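Local coordinates for protein alpha-fucosidase (Bifidobacterium bifidum, PDB 2EAE) that probably cleaves alpha-1,2-linked L-fucose from glycans, this chain being the catalytic domain of a longer glycoside hydrolase family 95 enzyme, at residues V514-E519 and V817-F822; P687-T692 and Q781-F786; K792-Y797 and G843-V848. The protein carries 1 engineered substitution. One frame throughout, in Å; residues are numbered along the deposited sequence.

Contact 1: residues V514-E519 and V817-F822; sequences VYEAYE and VARGNF. With CA (calcium ion), chain E.
E516 is the first residue of 514-519 to reach 817-822, meeting R819 chiefly through one carboxylate oxygen. Its OE2 lies at the edge of the guanidinium group, in its plane and 3.4 Å from R819 NH2. This is a salt bridge, but its hydrogen bond is weak, with an N-H...O angle of 141°.

Three residues on, E519 holds the same arginine more closely: R819 NE donates to E519 OE2 over 3.0 Å. The acceptor stays in the guanidinium plane, whereas the donor stands above the carboxylate, 59° out of its plane. Both oxygens of that carboxylate bind calcium, OE1 at 2.5 Å and OE2 at 2.7 Å, so OE2 is shared between the metal and the arginine. With CG anti to its carbonyl carbon, R819 lays CG 4.0 Å from E519 CB; the extended chain beyond carries NE up to the carboxylate. An alanine in place of R819 would probably leave the E516 carboxylate without its charge partner here and take from E519 OE2 its N-H donor, opening a gap beside E519 CB.

The backbone of E519 adds a second grip, its O accepting a nearly straight bond (174°) from G820 N at 2.9 Å. G820 belongs to the hairpin turn between strands 811-818 and 822-829, which closes in a G1 beta bulge where N821 and F822 both face A818. N821 ND2 bonds to S521 O near the end of helix 506-521. That helix packs on helices 524-545 and 576-596 through Y515 and Y518, so the contact sets the hairpin of the C-terminal beta domain against the helical catalytic domain.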
ATOM      1  N   VAL A 514      -6.446   7.556  -4.524  1.00 16.97           N
ATOM      2  CA  VAL A 514      -7.445   7.328  -5.583  1.00 17.93           C
ATOM      3  C   VAL A 514      -7.335   8.411  -6.664  1.00 18.16           C
ATOM      4  O   VAL A 514      -7.305   8.105  -7.845  1.00 19.07           O
ATOM      5  CB  VAL A 514      -8.864   7.256  -4.997  1.00 17.13           C
ATOM      6  CG1 VAL A 514      -9.918   7.278  -6.145  1.00 19.11           C
ATOM      7  CG2 VAL A 514      -9.087   5.962  -4.125  1.00 16.60           C
ATOM      8  N   TYR A 515      -7.209   9.663  -6.259  1.00 18.05           N
ATOM      9  CA  TYR A 515      -7.144  10.780  -7.199  1.00 18.68           C
ATOM     10  C   TYR A 515      -5.857  10.723  -8.016  1.00 18.83           C
ATOM     11  O   TYR A 515      -5.796  11.169  -9.179  1.00 20.41           O
ATOM     12  CB  TYR A 515      -7.219  12.108  -6.443  1.00 18.98           C
ATOM     13  CG  TYR A 515      -7.110  13.303  -7.361  1.00 17.62           C
ATOM     14  CD1 TYR A 515      -8.106  13.572  -8.307  1.00 17.09           C
ATOM     15  CD2 TYR A 515      -6.013  14.144  -7.293  1.00 20.58           C
ATOM     16  CE1 TYR A 515      -7.985  14.647  -9.203  1.00 20.74           C
ATOM     17  CE2 TYR A 515      -5.897  15.231  -8.139  1.00 21.42           C
ATOM     18  CZ  TYR A 515      -6.876  15.492  -9.068  1.00 22.83           C
ATOM     19  OH  TYR A 515      -6.672  16.579  -9.891  1.00 24.70           O
ATOM     20  N   GLU A 516      -4.791  10.216  -7.416  1.00 16.93           N
ATOM     21  CA  GLU A 516      -3.532  10.093  -8.167  1.00 18.76           C
ATOM     22  C   GLU A 516      -3.633   9.197  -9.396  1.00 19.06           C
ATOM     23  O   GLU A 516      -2.842   9.342 -10.354  1.00 19.56           O
ATOM     24  CB  GLU A 516      -2.401   9.657  -7.238  1.00 19.09           C
ATOM     25  CG  GLU A 516      -1.957  10.806  -6.344  1.00 19.23           C
ATOM     26  CD  GLU A 516      -0.824  10.436  -5.399  1.00 28.81           C
ATOM     27  OE1 GLU A 516      -0.160   9.402  -5.642  1.00 30.56           O
ATOM     28  OE2 GLU A 516      -0.588  11.188  -4.414  1.00 32.39           O
ATOM     29  N   ALA A 517      -4.564   8.260  -9.361  1.00 19.18           N
ATOM     30  CA  ALA A 517      -4.820   7.391 -10.499  1.00 20.40           C
ATOM     31  C   ALA A 517      -5.170   8.259 -11.710  1.00 21.34           C
ATOM     32  O   ALA A 517      -4.688   7.999 -12.814  1.00 20.76           O
ATOM     33  CB  ALA A 517      -5.925   6.390 -10.206  1.00 20.27           C
ATOM     34  N   TYR A 518      -5.988   9.283 -11.498  1.00 20.57           N
ATOM     35  CA  TYR A 518      -6.238  10.246 -12.542  1.00 21.02           C
ATOM     36  C   TYR A 518      -5.077  11.228 -12.805  1.00 21.35           C
ATOM     37  O   TYR A 518      -4.783  11.547 -13.968  1.00 21.09           O
ATOM     38  CB  TYR A 518      -7.523  11.023 -12.255  1.00 21.01           C
ATOM     39  CG  TYR A 518      -7.629  12.203 -13.158  1.00 22.70           C
ATOM     40  CD1 TYR A 518      -7.984  12.051 -14.506  1.00 25.13           C
ATOM     41  CD2 TYR A 518      -7.318  13.482 -12.684  1.00 24.20           C
ATOM     42  CE1 TYR A 518      -8.039  13.155 -15.331  1.00 25.16           C
ATOM     43  CE2 TYR A 518      -7.378  14.585 -13.509  1.00 25.21           C
ATOM     44  CZ  TYR A 518      -7.738  14.412 -14.816  1.00 25.39           C
ATOM     45  OH  TYR A 518      -7.789  15.531 -15.614  1.00 27.18           O
ATOM     46  N   GLU A 519      -4.423  11.726 -11.752  1.00 20.04           N
ATOM     47  CA  GLU A 519      -3.304  12.623 -11.933  1.00 21.54           C
ATOM     48  C   GLU A 519      -2.168  12.043 -12.775  1.00 21.48           C
ATOM     49  O   GLU A 519      -1.519  12.771 -13.544  1.00 21.91           O
ATOM     50  CB  GLU A 519      -2.715  13.039 -10.585  1.00 22.26           C
ATOM     51  CG  GLU A 519      -3.295  14.293 -10.019  1.00 25.06           C
ATOM     52  CD  GLU A 519      -2.466  14.845  -8.884  1.00 24.74           C
ATOM     53  OE1 GLU A 519      -2.265  16.079  -8.835  1.00 24.42           O
ATOM     54  OE2 GLU A 519      -1.968  14.046  -8.067  1.00 21.75           O
ATOM     55  N   VAL A 817       7.148   7.008 -13.808  1.00 19.66           N
ATOM     56  CA  VAL A 817       6.017   7.726 -14.356  1.00 20.07           C
ATOM     57  C   VAL A 817       5.816   9.035 -13.600  1.00 20.25           C
ATOM     58  O   VAL A 817       5.835   9.054 -12.366  1.00 20.70           O
ATOM     59  CB  VAL A 817       4.773   6.858 -14.334  1.00 19.91           C
ATOM     60  CG1 VAL A 817       3.570   7.601 -14.996  1.00 21.15           C
ATOM     61  CG2 VAL A 817       5.051   5.523 -15.088  1.00 19.70           C
ATOM     62  N   ALA A 818       5.657  10.132 -14.343  1.00 21.03           N
ATOM     63  CA  ALA A 818       5.344  11.426 -13.774  1.00 19.50           C
ATOM     64  C   ALA A 818       3.880  11.803 -14.034  1.00 20.12           C
ATOM     65  O   ALA A 818       3.286  11.400 -15.041  1.00 20.42           O
ATOM     66  CB  ALA A 818       6.269  12.530 -14.333  1.00 20.58           C
ATOM     67  N   ARG A 819       3.323  12.608 -13.136  1.00 19.19           N
ATOM     68  CA  ARG A 819       1.962  13.125 -13.282  1.00 20.01           C
ATOM     69  C   ARG A 819       1.848  13.870 -14.607  1.00 20.33           C
ATOM     70  O   ARG A 819       2.808  14.514 -15.035  1.00 22.66           O
ATOM     71  CB  ARG A 819       1.614  14.049 -12.113  1.00 19.27           C
ATOM     72  CG  ARG A 819       1.235  13.282 -10.842  1.00 19.17           C
ATOM     73  CD  ARG A 819       1.157  14.271  -9.632  1.00 20.64           C
ATOM     74  NE  ARG A 819       1.021  13.595  -8.330  1.00 19.73           N
ATOM     75  CZ  ARG A 819       2.037  13.096  -7.641  1.00 20.37           C
ATOM     76  NH1 ARG A 819       3.270  13.131  -8.125  1.00 19.87           N
ATOM     77  NH2 ARG A 819       1.808  12.553  -6.456  1.00 21.39           N
ATOM     78  N   GLY A 820       0.668  13.816 -15.202  1.00 21.32           N
ATOM     79  CA  GLY A 820       0.469  14.262 -16.591  1.00 23.21           C
ATOM     80  C   GLY A 820       0.681  13.111 -17.561  1.00 22.71           C
ATOM     81  O   GLY A 820       0.407  13.237 -18.771  1.00 23.25           O
ATOM     82  N   ASN A 821       1.198  11.984 -17.044  1.00 22.42           N
ATOM     83  CA  ASN A 821       1.397  10.756 -17.809  1.00 22.53           C
ATOM     84  C   ASN A 821       2.630  10.838 -18.732  1.00 22.83           C
ATOM     85  O   ASN A 821       2.519  10.720 -19.969  1.00 22.48           O
ATOM     86  CB  ASN A 821       0.128  10.325 -18.565  1.00 22.07           C
ATOM     87  CG  ASN A 821       0.098   8.832 -18.852  1.00 23.05           C
ATOM     88  OD1 ASN A 821       1.118   8.121 -18.770  1.00 23.96           O
ATOM     89  ND2 ASN A 821      -1.057   8.352 -19.240  1.00 23.78           N
ATOM     90  N   PHE A 822       3.791  11.058 -18.118  1.00 22.15           N
ATOM     91  CA  PHE A 822       5.074  10.993 -18.819  1.00 22.07           C
ATOM     92  C   PHE A 822       5.878   9.791 -18.301  1.00 22.95           C
ATOM     93  O   PHE A 822       5.934   9.585 -17.088  1.00 21.93           O
ATOM     94  CB  PHE A 822       5.861  12.285 -18.629  1.00 22.41           C
ATOM     95  CG  PHE A 822       5.173  13.516 -19.207  1.00 24.80           C
ATOM     96  CD1 PHE A 822       5.401  13.897 -20.531  1.00 27.11           C
ATOM     97  CD2 PHE A 822       4.283  14.279 -18.429  1.00 26.08           C
ATOM     98  CE1 PHE A 822       4.769  15.054 -21.074  1.00 27.78           C
ATOM     99  CE2 PHE A 822       3.628  15.413 -18.970  1.00 25.80           C
ATOM    100  CZ  PHE A 822       3.890  15.791 -20.293  1.00 25.85           C
TER
HETATM  101 CA    CA E 902      -1.670  16.142  -6.415  1.00 26.81          CA
HETATM  102  O   HOH W   1      -3.678  17.720  -6.563  1.00 29.59           O
HETATM  103  O   HOH W   2      -3.214  15.221  -4.951  1.00 26.56           O
HETATM  104  O   HOH W   3       0.125  17.224  -7.445  1.00 20.39           O
HETATM  105  O   HOH W   4      -0.063  14.991  -5.074  1.00 26.41           O

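Contact 2: residues P687-T692 and Q781-F786; sequences PGDLIT and QSNSTF. With CA (calcium ion), chain E.
N783, the residue most covered here, turns its amide onto the carboxylate of D689. The bond from N783 ND2 to D689 OD1 is 3.1 Å long with an N-H...O angle of 163°. It leaves in the plane of the amide and meets OD1 on the anti side, 25° out of the carboxylate plane. With CG lodged between its backbone N and carbonyl carbon (chi1 75°), N783 brings the amide over to the loop 687-692 while its backbone O stays beside the metal site.

D689 divides its two oxygens between different tasks. OD2 binds calcium directly at 2.5 Å, and OD1 accepts from a calcium-bound water 2.7 Å away as well as from the amide. A second water of the calcium shell donates to N783 O at 2.8 Å, making N783 a second-shell residue on two counts: its amide steadies a metal-binding carboxylate and its backbone carbonyl positions a metal-bound water. The ion is completed by further waters and by E519 from helix 506-521.

T692 closes the other end of the contact. Its OG1 lies 3.1 Å from S784 OG, although each hydroxyl has a firmer partner in the chain after 692: N695 N for T692 and D694 OD2 for S784. A water joins the segments here, 2.8 Å from T692 OG1 and accepting from T785 N at 3.1 Å. Another water accepts from N783 ND2 and donates to I691 O.

The contact is thus mainly polar. The amide, the calcium and a metal-bound water probably share in balancing the charge of D689, and the ion would probably polarise its waters, strengthening their donation to D689 OD1 and N783 O.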
ATOM      1  N   PRO A 687       2.049  12.854   1.593  1.00 17.01           N
ATOM      2  CA  PRO A 687       2.075  12.793   0.111  1.00 17.15           C
ATOM      3  C   PRO A 687       1.509  14.045  -0.569  1.00 18.47           C
ATOM      4  O   PRO A 687       1.467  14.093  -1.793  1.00 19.01           O
ATOM      5  CB  PRO A 687       1.142  11.604  -0.214  1.00 17.87           C
ATOM      6  CG  PRO A 687       0.112  11.641   0.865  1.00 17.84           C
ATOM      7  CD  PRO A 687       0.900  12.096   2.135  1.00 16.37           C
ATOM      8  N   GLY A 688       1.085  15.027   0.217  1.00 18.45           N
ATOM      9  CA  GLY A 688       0.273  16.134  -0.287  1.00 19.91           C
ATOM     10  C   GLY A 688       1.081  17.216  -0.991  1.00 19.75           C
ATOM     11  O   GLY A 688       2.308  17.060  -1.218  1.00 19.66           O
ATOM     12  N   ASP A 689       0.380  18.299  -1.337  1.00 18.98           N
ATOM     13  CA  ASP A 689       0.946  19.362  -2.169  1.00 19.82           C
ATOM     14  C   ASP A 689       0.875  20.711  -1.473  1.00 20.55           C
ATOM     15  O   ASP A 689       1.090  21.737  -2.108  1.00 19.61           O
ATOM     16  CB  ASP A 689       0.193  19.461  -3.518  1.00 20.14           C
ATOM     17  CG  ASP A 689       0.035  18.128  -4.216  1.00 20.77           C
ATOM     18  OD1 ASP A 689       0.957  17.273  -4.163  1.00 20.62           O
ATOM     19  OD2 ASP A 689      -1.045  17.925  -4.839  1.00 22.85           O
ATOM     20  N   LEU A 690       0.576  20.696  -0.175  1.00 20.99           N
ATOM     21  CA  LEU A 690       0.484  21.939   0.620  1.00 22.83           C
ATOM     22  C   LEU A 690       1.838  22.645   0.858  1.00 23.27           C
ATOM     23  O   LEU A 690       1.923  23.886   0.868  1.00 24.54           O
ATOM     24  CB  LEU A 690      -0.209  21.641   1.939  1.00 22.92           C
ATOM     25  CG  LEU A 690      -0.617  22.781   2.885  1.00 22.50           C
ATOM     26  CD1 LEU A 690      -1.424  23.850   2.188  1.00 25.66           C
ATOM     27  CD2 LEU A 690      -1.430  22.154   3.996  1.00 23.45           C
ATOM     28  N   ILE A 691       2.884  21.854   1.096  1.00 22.34           N
ATOM     29  CA  ILE A 691       4.197  22.344   1.434  1.00 22.01           C
ATOM     30  C   ILE A 691       5.124  21.709   0.403  1.00 22.42           C
ATOM     31  O   ILE A 691       5.227  20.480   0.330  1.00 21.18           O
ATOM     32  CB  ILE A 691       4.598  21.915   2.868  1.00 21.15           C
ATOM     33  CG1 ILE A 691       3.557  22.399   3.889  1.00 21.66           C
ATOM     34  CG2 ILE A 691       6.045  22.340   3.225  1.00 23.29           C
ATOM     35  CD1 ILE A 691       3.923  21.961   5.290  1.00 24.26           C
ATOM     36  N   THR A 692       5.743  22.547  -0.444  1.00 22.35           N
ATOM     37  CA  THR A 692       6.554  22.043  -1.563  1.00 22.42           C
ATOM     38  C   THR A 692       7.770  22.923  -1.753  1.00 22.53           C
ATOM     39  O   THR A 692       7.842  24.014  -1.173  1.00 21.79           O
ATOM     40  CB  THR A 692       5.803  22.072  -2.943  1.00 23.51           C
ATOM     41  OG1 THR A 692       5.610  23.436  -3.362  1.00 24.76           O
ATOM     42  CG2 THR A 692       4.483  21.325  -2.928  1.00 22.56           C
ATOM     43  N   GLN A 781      10.183  13.772  -8.914  1.00 17.38           N
ATOM     44  CA  GLN A 781       8.947  14.244  -8.282  1.00 17.95           C
ATOM     45  C   GLN A 781       8.091  14.883  -9.356  1.00 18.38           C
ATOM     46  O   GLN A 781       8.616  15.388 -10.361  1.00 20.45           O
ATOM     47  CB  GLN A 781       9.247  15.201  -7.137  1.00 17.79           C
ATOM     48  CG  GLN A 781       9.835  14.438  -5.929  1.00 18.44           C
ATOM     49  CD  GLN A 781      10.478  15.324  -4.873  1.00 17.94           C
ATOM     50  OE1 GLN A 781      10.086  16.477  -4.670  1.00 21.74           O
ATOM     51  NE2 GLN A 781      11.473  14.766  -4.161  1.00 15.75           N
ATOM     52  N   SER A 782       6.782  14.874  -9.156  1.00 18.91           N
ATOM     53  CA  SER A 782       5.873  15.427 -10.181  1.00 18.41           C
ATOM     54  C   SER A 782       4.654  16.093  -9.566  1.00 18.65           C
ATOM     55  O   SER A 782       3.698  16.387 -10.253  1.00 17.68           O
ATOM     56  CB  SER A 782       5.482  14.358 -11.212  1.00 18.05           C
ATOM     57  OG  SER A 782       4.728  13.292 -10.691  1.00 18.14           O
ATOM     58  N   ASN A 783       4.703  16.326  -8.255  1.00 18.49           N
ATOM     59  CA  ASN A 783       3.523  16.811  -7.527  1.00 19.27           C
ATOM     60  C   ASN A 783       3.428  18.308  -7.312  1.00 20.09           C
ATOM     61  O   ASN A 783       2.367  18.799  -6.863  1.00 20.61           O
ATOM     62  CB  ASN A 783       3.485  16.155  -6.135  1.00 19.08           C
ATOM     63  CG  ASN A 783       4.521  16.756  -5.192  1.00 17.32           C
ATOM     64  OD1 ASN A 783       5.734  16.587  -5.381  1.00 18.96           O
ATOM     65  ND2 ASN A 783       4.040  17.440  -4.149  1.00 18.40           N
ATOM     66  N   SER A 784       4.502  19.057  -7.617  1.00 21.48           N
ATOM     67  CA  SER A 784       4.574  20.477  -7.246  1.00 20.39           C
ATOM     68  C   SER A 784       4.081  21.422  -8.380  1.00 21.60           C
ATOM     69  O   SER A 784       3.885  20.977  -9.512  1.00 22.38           O
ATOM     70  CB  SER A 784       5.984  20.856  -6.800  1.00 21.12           C
ATOM     71  OG  SER A 784       6.014  22.100  -6.104  1.00 19.60           O
ATOM     72  N   THR A 785       3.872  22.694  -8.038  1.00 21.71           N
ATOM     73  CA  THR A 785       3.460  23.731  -9.023  1.00 22.97           C
ATOM     74  C   THR A 785       4.529  24.802  -9.103  1.00 23.84           C
ATOM     75  O   THR A 785       4.944  25.351  -8.072  1.00 23.63           O
ATOM     76  CB  THR A 785       2.124  24.359  -8.647  1.00 23.03           C
ATOM     77  OG1 THR A 785       1.112  23.355  -8.701  1.00 24.01           O
ATOM     78  CG2 THR A 785       1.780  25.525  -9.621  1.00 22.71           C
ATOM     79  N   PHE A 786       5.018  25.050 -10.320  1.00 24.94           N
ATOM     80  CA  PHE A 786       6.069  26.013 -10.562  1.00 26.31           C
ATOM     81  C   PHE A 786       5.362  27.321 -10.888  1.00 26.85           C
ATOM     82  O   PHE A 786       4.370  27.302 -11.611  1.00 25.79           O
ATOM     83  CB  PHE A 786       6.868  25.560 -11.783  1.00 25.85           C
ATOM     84  CG  PHE A 786       8.137  26.328 -12.029  1.00 28.23           C
ATOM     85  CD1 PHE A 786       9.341  25.918 -11.451  1.00 28.00           C
ATOM     86  CD2 PHE A 786       8.148  27.438 -12.903  1.00 29.51           C
ATOM     87  CE1 PHE A 786      10.526  26.622 -11.695  1.00 30.35           C
ATOM     88  CE2 PHE A 786       9.329  28.149 -13.148  1.00 28.15           C
ATOM     89  CZ  PHE A 786      10.509  27.750 -12.567  1.00 26.87           C
TER
HETATM   90 CA    CA E 902      -1.670  16.142  -6.415  1.00 26.81          CA
HETATM   91  O   HOH W   4      -0.063  14.991  -5.074  1.00 26.41           O
HETATM   92  O   HOH W   5       5.790  18.385  -1.675  1.00 21.33           O
HETATM   93  O   HOH W   6       3.638  24.039  -5.270  1.00 26.11           O
HETATM   94  O   HOH W   3       0.125  17.224  -7.445  1.00 20.39           O
HETATM   95  O   HOH W   1      -3.678  17.720  -6.563  1.00 29.59           O
HETATM   96  O   HOH W   2      -3.214  15.221  -4.951  1.00 26.56           O

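Contact 3: residues K792-Y797 and G843-V848; sequences KKYVNY and GKQAAV
A847 meets both Y794 and Y797 where strands 793-800 and 846-850 run parallel within a mixed sheet of the C-terminal domain. No hydrogen bond passes directly between the two segments; the backbone of A847 pairs instead with T798, one residue beyond Y797.

The apolar part rests on one methyl group. A847 CB points at the opposing strand and lies 4.1 Å from Y794 CB and 3.9 Å from Y797 CB. Y797 packs on it through its CB, Y794 through CB and the adjoining ring carbon CD1. Y797 CB also approaches A847 O at 3.5 Å. Placing CG between the backbone N and the carbonyl carbon (chi1 70°) leads the end of the Y797 side chain away from 843-848; this side chain reaches L880 of strand 879-883, and its OH bonds to D694. The Y794 side chain touches V882 of the same strand, and its hydroxyl bonds to D788. At the edge of the Y794 ring, near its plane, Q845 OE1 makes a distant approach, 4.4 Å from Y794 CD1.

The polar link runs through K844. It stretches out with every side-chain torsion near anti, which carries its ammonium group to the bend around N796. There the backbone takes a left-handed conformation (phi 60°, psi 44°). N796 ND2 turns to E519 OE1, a ligand of the nearby calcium.

A water links the segments at this bend. It accepts from K844 NZ at 2.8 Å and donates to N796 O, also at 2.8 Å, spanning backbone and lysine where K844 NZ stays 4.2 Å from V795 O.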
ATOM      1  N   LYS A 792       3.155  32.815 -14.337  1.00 37.38           N
ATOM      2  CA  LYS A 792       2.543  31.674 -15.029  1.00 36.92           C
ATOM      3  C   LYS A 792       2.776  30.377 -14.228  1.00 35.61           C
ATOM      4  O   LYS A 792       3.897  30.105 -13.799  1.00 35.87           O
ATOM      5  CB  LYS A 792       3.100  31.567 -16.451  1.00 37.08           C
ATOM      6  CG  LYS A 792       2.814  30.278 -17.211  1.00 40.92           C
ATOM      7  CD  LYS A 792       1.467  30.274 -17.906  1.00 45.52           C
ATOM      8  CE  LYS A 792       1.281  29.024 -18.776  1.00 47.43           C
ATOM      9  NZ  LYS A 792       1.659  29.261 -20.206  1.00 49.74           N
ATOM     10  N   LYS A 793       1.724  29.584 -14.058  1.00 34.45           N
ATOM     11  CA  LYS A 793       1.800  28.349 -13.263  1.00 33.37           C
ATOM     12  C   LYS A 793       1.950  27.104 -14.116  1.00 31.98           C
ATOM     13  O   LYS A 793       1.269  26.939 -15.135  1.00 31.78           O
ATOM     14  CB  LYS A 793       0.549  28.183 -12.387  1.00 34.15           C
ATOM     15  CG  LYS A 793       0.237  29.334 -11.421  1.00 36.15           C
ATOM     16  CD  LYS A 793       1.007  29.190 -10.135  1.00 40.87           C
ATOM     17  CE  LYS A 793       0.693  30.294  -9.128  1.00 43.05           C
ATOM     18  NZ  LYS A 793      -0.692  30.193  -8.614  1.00 46.21           N
ATOM     19  N   TYR A 794       2.848  26.220 -13.695  1.00 29.65           N
ATOM     20  CA  TYR A 794       2.999  24.943 -14.330  1.00 28.56           C
ATOM     21  C   TYR A 794       2.744  23.876 -13.279  1.00 27.80           C
ATOM     22  O   TYR A 794       3.599  23.627 -12.416  1.00 26.52           O
ATOM     23  CB  TYR A 794       4.390  24.803 -14.929  1.00 29.21           C
ATOM     24  CG  TYR A 794       4.745  25.933 -15.862  1.00 30.09           C
ATOM     25  CD1 TYR A 794       4.585  25.798 -17.240  1.00 31.32           C
ATOM     26  CD2 TYR A 794       5.222  27.148 -15.364  1.00 29.60           C
ATOM     27  CE1 TYR A 794       4.915  26.861 -18.111  1.00 30.56           C
ATOM     28  CE2 TYR A 794       5.564  28.198 -16.217  1.00 31.35           C
ATOM     29  CZ  TYR A 794       5.405  28.045 -17.578  1.00 31.11           C
ATOM     30  OH  TYR A 794       5.735  29.111 -18.406  1.00 33.17           O
ATOM     31  N   VAL A 795       1.561  23.275 -13.365  1.00 26.08           N
ATOM     32  CA  VAL A 795       1.091  22.337 -12.349  1.00 25.18           C
ATOM     33  C   VAL A 795       1.607  20.949 -12.637  1.00 24.36           C
ATOM     34  O   VAL A 795       1.519  20.449 -13.773  1.00 22.78           O
ATOM     35  CB  VAL A 795      -0.451  22.318 -12.268  1.00 26.16           C
ATOM     36  CG1 VAL A 795      -0.952  21.243 -11.249  1.00 24.58           C
ATOM     37  CG2 VAL A 795      -0.995  23.720 -11.926  1.00 24.96           C
ATOM     38  N   ASN A 796       2.116  20.289 -11.591  1.00 23.05           N
ATOM     39  CA  ASN A 796       2.591  18.915 -11.741  1.00 22.33           C
ATOM     40  C   ASN A 796       3.725  18.829 -12.767  1.00 21.20           C
ATOM     41  O   ASN A 796       3.718  17.945 -13.622  1.00 20.42           O
ATOM     42  CB  ASN A 796       1.473  17.920 -12.093  1.00 22.80           C
ATOM     43  CG  ASN A 796       0.421  17.780 -11.009  1.00 24.32           C
ATOM     44  OD1 ASN A 796       0.665  18.079  -9.850  1.00 24.88           O
ATOM     45  ND2 ASN A 796      -0.735  17.257 -11.379  1.00 26.52           N
ATOM     46  N   TYR A 797       4.672  19.772 -12.683  1.00 20.74           N
ATOM     47  CA  TYR A 797       5.859  19.754 -13.557  1.00 21.55           C
ATOM     48  C   TYR A 797       6.738  18.561 -13.214  1.00 22.60           C
ATOM     49  O   TYR A 797       6.701  18.075 -12.080  1.00 21.32           O
ATOM     50  CB  TYR A 797       6.643  21.085 -13.445  1.00 21.30           C
ATOM     51  CG  TYR A 797       7.352  21.333 -12.139  1.00 22.04           C
ATOM     52  CD1 TYR A 797       8.671  20.907 -11.934  1.00 21.02           C
ATOM     53  CD2 TYR A 797       6.709  22.000 -11.100  1.00 20.92           C
ATOM     54  CE1 TYR A 797       9.313  21.153 -10.718  1.00 21.20           C
ATOM     55  CE2 TYR A 797       7.344  22.244  -9.911  1.00 22.40           C
ATOM     56  CZ  TYR A 797       8.638  21.805  -9.726  1.00 20.13           C
ATOM     57  OH  TYR A 797       9.225  22.067  -8.501  1.00 25.92           O
ATOM     58  N   GLY A 843       0.249  13.437 -24.780  1.00 27.59           N
ATOM     59  CA  GLY A 843       0.447  14.692 -25.508  1.00 28.46           C
ATOM     60  C   GLY A 843       0.355  15.978 -24.694  1.00 28.14           C
ATOM     61  O   GLY A 843       0.122  17.056 -25.262  1.00 27.66           O
ATOM     62  N   LYS A 844       0.541  15.898 -23.373  1.00 27.75           N
ATOM     63  CA  LYS A 844       0.484  17.102 -22.533  1.00 28.50           C
ATOM     64  C   LYS A 844       1.742  17.951 -22.669  1.00 28.07           C
ATOM     65  O   LYS A 844       2.836  17.422 -22.875  1.00 27.06           O
ATOM     66  CB  LYS A 844       0.264  16.725 -21.053  1.00 27.94           C
ATOM     67  CG  LYS A 844      -0.145  17.877 -20.121  1.00 29.37           C
ATOM     68  CD  LYS A 844      -0.409  17.358 -18.711  1.00 30.36           C
ATOM     69  CE  LYS A 844      -0.839  18.478 -17.759  1.00 33.20           C
ATOM     70  NZ  LYS A 844      -0.789  18.040 -16.333  1.00 35.81           N
ATOM     71  N   GLN A 845       1.578  19.266 -22.534  1.00 28.29           N
ATOM     72  CA  GLN A 845       2.709  20.182 -22.559  1.00 29.66           C
ATOM     73  C   GLN A 845       3.699  19.767 -21.476  1.00 29.28           C
ATOM     74  O   GLN A 845       3.307  19.554 -20.316  1.00 29.22           O
ATOM     75  CB  GLN A 845       2.230  21.602 -22.313  1.00 30.35           C
ATOM     76  CG  GLN A 845       3.281  22.704 -22.482  1.00 34.58           C
ATOM     77  CD  GLN A 845       2.935  23.931 -21.644  1.00 38.18           C
ATOM     78  OE1 GLN A 845       2.453  23.811 -20.520  1.00 43.73           O
ATOM     79  NE2 GLN A 845       3.166  25.104 -22.190  1.00 39.91           N
ATOM     80  N   ALA A 846       4.970  19.645 -21.852  1.00 28.13           N
ATOM     81  CA  ALA A 846       6.022  19.300 -20.880  1.00 27.11           C
ATOM     82  C   ALA A 846       6.560  20.505 -20.139  1.00 26.60           C
ATOM     83  O   ALA A 846       6.692  21.609 -20.682  1.00 26.99           O
ATOM     84  CB  ALA A 846       7.159  18.577 -21.557  1.00 25.84           C
ATOM     85  N   ALA A 847       6.889  20.288 -18.875  1.00 25.72           N
ATOM     86  CA  ALA A 847       7.521  21.299 -18.069  1.00 24.80           C
ATOM     87  C   ALA A 847       8.459  20.493 -17.188  1.00 25.39           C
ATOM     88  O   ALA A 847       8.004  19.712 -16.329  1.00 25.66           O
ATOM     89  CB  ALA A 847       6.501  22.077 -17.227  1.00 25.04           C
ATOM     90  N   VAL A 848       9.756  20.655 -17.451  1.00 24.77           N
ATOM     91  CA  VAL A 848      10.793  19.783 -16.888  1.00 23.52           C
ATOM     92  C   VAL A 848      11.813  20.596 -16.098  1.00 24.55           C
ATOM     93  O   VAL A 848      12.458  21.503 -16.645  1.00 25.00           O
ATOM     94  CB  VAL A 848      11.502  18.935 -18.011  1.00 23.51           C
ATOM     95  CG1 VAL A 848      12.601  18.073 -17.420  1.00 22.97           C
ATOM     96  CG2 VAL A 848      10.507  18.063 -18.787  1.00 22.09           C
TER
HETATM   97  O   HOH W   7       1.847  17.531 -15.723  1.00 30.51           O

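Overall arrangement
The three contacts form a triangle with centres about 13 Å apart, all on one side of the chain's centre. Along the chain, contact 2 is nested inside the loop closed by contact 1, contact 3 opens after contact 2 has closed, and the segments of contacts 1 and 3 alternate. Contacts 1 and 2 share the calcium ion and four of its waters, and S782 OG meets R819 N. Contacts 2 and 3 reach the same mixed sheet, where strands 785-787 and 793-800 are neighbours. Contact 1 joins the helical catalytic part to the C-terminal beta part; contact 3 pairs strands within the latter and is tied to the calcium site through N796, which bonds to E519.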